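Local coordinates for protein tyrosinase (PDB 5ZRD) that hydroxylates monophenols to catechols and probably oxidises these on to quinones, using a pair of copper ions, at residues A298-A310 with H463-C475. Residues are numbered along the deposited sequence; the frame is centred on the assembly and turned at random.
Sequences AGANGDMGENNTA and HKSILSRWNVVQC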
loop_
_atom_site.group_PDB
_atom_site.type_symbol
_atom_site.label_atom_id
_atom_site.label_comp_id
_atom_site.label_asym_id
_atom_site.label_seq_id
_atom_site.Cartn_x
_atom_site.Cartn_y
_atom_site.Cartn_z
ATOM N N ALA A 298 -22.108 28.752 0.731
ATOM C CA ALA A 298 -21.976 29.205 2.118
ATOM C C ALA A 298 -20.485 29.330 2.468
ATOM O O ALA A 298 -19.828 28.345 2.947
ATOM C CB ALA A 298 -22.686 28.249 3.064
ATOM N N GLY A 299 -19.978 30.561 2.298
ATOM C CA GLY A 299 -18.568 30.891 2.547
ATOM C C GLY A 299 -18.245 31.084 4.022
ATOM O O GLY A 299 -17.057 31.219 4.360
ATOM N N ALA A 300 -19.261 31.088 4.912
ATOM C CA ALA A 300 -18.989 31.142 6.365
ATOM C C ALA A 300 -18.612 29.748 6.909
ATOM O O ALA A 300 -19.445 28.955 7.310
ATOM C CB ALA A 300 -20.159 31.729 7.107
ATOM N N ASN A 301 -17.333 29.450 6.905
ATOM C CA ASN A 301 -16.866 28.102 7.247
ATOM C C ASN A 301 -16.589 28.023 8.760
ATOM O O ASN A 301 -15.443 27.836 9.220
ATOM C CB ASN A 301 -15.627 27.729 6.442
ATOM C CG ASN A 301 -15.898 27.460 4.977
ATOM O OD1 ASN A 301 -16.955 26.941 4.594
ATOM N ND2 ASN A 301 -14.891 27.699 4.156
ATOM N N GLY A 302 -17.656 28.141 9.520
ATOM C CA GLY A 302 -17.577 28.123 10.971
ATOM C C GLY A 302 -17.329 26.728 11.523
ATOM O O GLY A 302 -17.568 25.733 10.866
ATOM N N ASP A 303 -16.819 26.655 12.736
ATOM C CA ASP A 303 -16.391 25.373 13.230
ATOM C C ASP A 303 -17.547 24.381 13.356
ATOM O O ASP A 303 -17.396 23.230 12.993
ATOM C CB ASP A 303 -15.596 25.526 14.529
ATOM C CG ASP A 303 -14.264 26.201 14.309
ATOM O OD1 ASP A 303 -14.266 27.450 14.333
ATOM O OD2 ASP A 303 -13.234 25.497 14.089
ATOM N N MET A 304 -18.710 24.859 13.789
ATOM C CA MET A 304 -19.910 24.026 14.011
ATOM C C MET A 304 -20.467 23.443 12.696
ATOM O O MET A 304 -21.277 22.536 12.741
ATOM C CB MET A 304 -21.007 24.854 14.692
ATOM C CG MET A 304 -20.885 24.910 16.207
ATOM S SD MET A 304 -21.252 23.345 17.032
ATOM C CE MET A 304 -23.006 23.200 16.740
ATOM N N GLY A 305 -20.038 23.936 11.534
ATOM C CA GLY A 305 -20.671 23.621 10.257
ATOM C C GLY A 305 -20.285 22.278 9.678
ATOM O O GLY A 305 -20.929 21.851 8.747
ATOM N N GLU A 306 -19.247 21.633 10.224
ATOM C CA GLU A 306 -18.736 20.360 9.784
ATOM C C GLU A 306 -18.257 19.602 11.041
ATOM O O GLU A 306 -18.077 20.189 12.128
ATOM C CB GLU A 306 -17.548 20.520 8.828
ATOM C CG GLU A 306 -17.921 20.787 7.367
ATOM C CD GLU A 306 -18.466 22.164 6.979
ATOM O OE1 GLU A 306 -18.314 23.121 7.748
ATOM O OE2 GLU A 306 -19.051 22.262 5.880
ATOM N N ASN A 307 -18.054 18.298 10.930
ATOM C CA ASN A 307 -17.797 17.528 12.110
ATOM C C ASN A 307 -16.329 17.712 12.545
ATOM O O ASN A 307 -15.966 17.374 13.668
ATOM C CB ASN A 307 -18.186 16.076 11.887
ATOM C CG ASN A 307 -19.671 15.831 12.055
ATOM O OD1 ASN A 307 -20.241 15.007 11.342
ATOM N ND2 ASN A 307 -20.304 16.540 12.975
ATOM N N ASN A 308 -15.483 18.282 11.688
ATOM C CA ASN A 308 -14.018 18.281 11.917
ATOM C C ASN A 308 -13.651 18.936 13.255
ATOM O O ASN A 308 -12.965 18.333 14.069
ATOM C CB ASN A 308 -13.300 18.996 10.782
ATOM C CG ASN A 308 -13.367 18.216 9.500
ATOM O OD1 ASN A 308 -12.378 17.618 9.053
ATOM N ND2 ASN A 308 -14.560 18.159 8.961
ATOM N N THR A 309 -14.146 20.148 13.495
ATOM C CA THR A 309 -13.760 20.918 14.676
ATOM C C THR A 309 -14.977 21.502 15.398
ATOM O O THR A 309 -14.836 22.319 16.298
ATOM C CB THR A 309 -12.812 22.064 14.280
ATOM O OG1 THR A 309 -13.394 22.928 13.291
ATOM C CG2 THR A 309 -11.511 21.529 13.729
ATOM N N ALA A 310 -16.178 21.061 15.082
ATOM C CA ALA A 310 -17.373 21.553 15.809
ATOM C C ALA A 310 -17.229 21.358 17.318
ATOM O O ALA A 310 -17.742 22.136 18.108
ATOM C CB ALA A 310 -18.584 20.815 15.328
ATOM N N HIS A 463 -36.354 21.428 3.481
ATOM C CA HIS A 463 -34.897 21.308 3.439
ATOM C C HIS A 463 -34.436 19.940 3.997
ATOM O O HIS A 463 -35.145 19.243 4.704
ATOM C CB HIS A 463 -34.247 22.455 4.203
ATOM C CG HIS A 463 -34.419 22.346 5.687
ATOM N ND1 HIS A 463 -35.443 22.973 6.363
ATOM C CD2 HIS A 463 -33.731 21.648 6.614
ATOM C CE1 HIS A 463 -35.357 22.690 7.653
ATOM N NE2 HIS A 463 -34.321 21.874 7.831
ATOM N N LYS A 464 -33.221 19.577 3.627
ATOM C CA LYS A 464 -32.485 18.480 4.189
ATOM C C LYS A 464 -31.036 18.940 4.345
ATOM O O LYS A 464 -30.411 19.343 3.381
ATOM C CB LYS A 464 -32.542 17.246 3.291
ATOM C CG LYS A 464 -31.774 16.011 3.774
ATOM C CD LYS A 464 -31.815 14.927 2.709
ATOM C CE LYS A 464 -30.999 13.688 3.016
ATOM N NZ LYS A 464 -31.777 12.775 3.877
ATOM N N SER A 465 -30.545 18.819 5.573
ATOM C CA SER A 465 -29.220 19.194 5.967
ATOM C C SER A 465 -28.324 17.951 6.022
ATOM O O SER A 465 -28.561 17.051 6.805
ATOM C CB SER A 465 -29.265 19.887 7.306
ATOM O OG SER A 465 -29.813 21.209 7.216
ATOM N N ILE A 466 -27.281 17.929 5.218
ATOM C CA ILE A 466 -26.247 16.889 5.301
ATOM C C ILE A 466 -25.028 17.487 6.024
ATOM O O ILE A 466 -24.197 18.242 5.453
ATOM C CB ILE A 466 -25.883 16.338 3.909
ATOM C CG1 ILE A 466 -27.080 15.755 3.148
ATOM C CG2 ILE A 466 -24.808 15.267 4.040
ATOM C CD1 ILE A 466 -28.000 16.778 2.547
ATOM N N LEU A 467 -24.955 17.201 7.306
ATOM C CA LEU A 467 -23.787 17.561 8.098
ATOM C C LEU A 467 -22.681 16.603 7.726
ATOM O O LEU A 467 -22.845 15.402 7.905
ATOM C CB LEU A 467 -24.101 17.399 9.579
ATOM C CG LEU A 467 -22.973 17.687 10.555
ATOM C CD1 LEU A 467 -22.513 19.131 10.440
ATOM C CD2 LEU A 467 -23.431 17.392 11.976
ATOM N N SER A 468 -21.623 17.135 7.156
ATOM C CA SER A 468 -20.574 16.267 6.696
ATOM C C SER A 468 -19.238 16.771 7.256
ATOM O O SER A 468 -19.180 17.255 8.390
ATOM C CB SER A 468 -20.612 16.157 5.201
ATOM O OG SER A 468 -19.638 15.220 4.746
ATOM N N ARG A 469 -18.189 16.719 6.459
ATOM C CA ARG A 469 -16.832 16.862 6.960
ATOM C C ARG A 469 -15.980 17.526 5.871
ATOM O O ARG A 469 -16.295 17.374 4.672
ATOM C CB ARG A 469 -16.308 15.458 7.264
ATOM C CG ARG A 469 -16.380 14.557 6.039
ATOM C CD ARG A 469 -15.640 13.247 6.167
ATOM N NE ARG A 469 -14.235 13.578 6.241
ATOM C CZ ARG A 469 -13.267 12.707 6.469
ATOM N NH1 ARG A 469 -12.011 13.130 6.504
ATOM N NH2 ARG A 469 -13.569 11.430 6.643
ATOM N N TRP A 470 -14.931 18.253 6.245
ATOM C CA TRP A 470 -13.923 18.605 5.262
ATOM C C TRP A 470 -13.113 17.352 4.935
ATOM O O TRP A 470 -12.849 16.589 5.846
ATOM C CB TRP A 470 -13.004 19.692 5.814
ATOM C CG TRP A 470 -13.721 20.944 6.188
ATOM C CD1 TRP A 470 -13.867 21.459 7.440
ATOM C CD2 TRP A 470 -14.403 21.837 5.292
ATOM N NE1 TRP A 470 -14.580 22.622 7.386
ATOM C CE2 TRP A 470 -14.921 22.884 6.082
ATOM C CE3 TRP A 470 -14.594 21.865 3.908
ATOM C CZ2 TRP A 470 -15.635 23.951 5.532
ATOM C CZ3 TRP A 470 -15.279 22.929 3.359
ATOM C CH2 TRP A 470 -15.778 23.965 4.164
ATOM N N ASN A 471 -12.675 17.210 3.684
ATOM C CA ASN A 471 -11.846 16.080 3.244
ATOM C C ASN A 471 -10.537 16.526 2.599
ATOM O O ASN A 471 -10.518 17.414 1.740
ATOM C CB ASN A 471 -12.502 15.264 2.139
ATOM C CG ASN A 471 -13.374 14.167 2.694
ATOM O OD1 ASN A 471 -14.578 14.173 2.466
ATOM N ND2 ASN A 471 -12.763 13.237 3.406
ATOM N N VAL A 472 -9.483 15.827 2.982
ATOM C CA VAL A 472 -8.177 15.891 2.317
ATOM C C VAL A 472 -7.920 14.538 1.658
ATOM O O VAL A 472 -7.807 13.543 2.358
ATOM C CB VAL A 472 -7.051 16.180 3.325
ATOM C CG1 VAL A 472 -5.684 16.184 2.655
ATOM C CG2 VAL A 472 -7.299 17.458 4.091
ATOM N N VAL A 473 -7.812 14.522 0.352
ATOM C CA VAL A 473 -7.765 13.264 -0.382
ATOM C C VAL A 473 -6.524 13.220 -1.284
ATOM O O VAL A 473 -6.172 14.231 -1.931
ATOM C CB VAL A 473 -9.055 13.060 -1.194
ATOM C CG1 VAL A 473 -9.351 14.228 -2.127
ATOM C CG2 VAL A 473 -9.019 11.746 -1.959
ATOM N N GLN A 474 -5.923 12.027 -1.369
ATOM C CA GLN A 474 -4.643 11.827 -2.055
ATOM C C GLN A 474 -4.790 11.587 -3.569
ATOM O O GLN A 474 -3.769 11.588 -4.233
ATOM C CB GLN A 474 -3.866 10.665 -1.448
ATOM C CG GLN A 474 -3.172 11.007 -0.139
ATOM C CD GLN A 474 -2.290 9.875 0.353
ATOM O OE1 GLN A 474 -1.836 9.019 -0.424
ATOM N NE2 GLN A 474 -2.049 9.856 1.660
ATOM N N CYS A 475 -5.974 11.376 -4.140
ATOM C CA CYS A 475 -6.105 11.245 -5.617
ATOM C C CYS A 475 -7.090 12.308 -6.133
ATOM O O CYS A 475 -8.096 12.569 -5.481
ATOM C CB CYS A 475 -6.466 9.816 -6.053
ATOM S SG CYS A 475 -7.685 8.907 -5.046
HETATM O O HOH W 1 -16.333 24.096 9.214
HETATM O O HOH W 2 -22.728 13.955 10.445
#
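Glu306 and Trp470 lie against each other where the loop 298-310 of the tyrosinase di-copper domain meets the segment that leaves strand 456-466. The Glu306 side chain can be followed outward over one face of the indole. Glu306 CB stands 3.7 Å from Ser468 O; CG, anti to the Glu306 carbonyl carbon (chi1 -83°), makes a CH-pi contact 3.9 Å from the centroid of the five-membered ring of Trp470, only 15° off its normal. A bend at chi2 then lays the carboxylate over the rim of the indole at CE2 and CZ2, its plane 26° from that of the ring and Glu306 CD 3.6 Å from Trp470 CZ2. At the tip, OE1 accepts a hydrogen bond from a water that also donates to Gly302 O and accepts one from Trp470 NE1, so one molecule ties the indole N-H to the loop. OE2 forms a salt bridge with Arg510 NE and accepts a hydrogen bond from Ser440 N, which would probably keep this buried carboxylate ionised. Asn301 reaches the indole differently: OD1 lies in the ring plane at its edge, 3.2 Å from Trp470 CH2. The one definite direct hydrogen bond between the segments runs from Asn307 N to Ser468 O (3.0 Å). Next to it the contact borders the active site, since Asn307 and Leu467 both line the pocket of the oxygen atom at the coppers and Met304 O is hydrogen-bonded to ND1 of the copper ligand His281. Leu467 spreads its two methyls over the loop, CD1 lying 3.6 Å from Gly305 O and CD2 3.4 Å from Asn307 ND2.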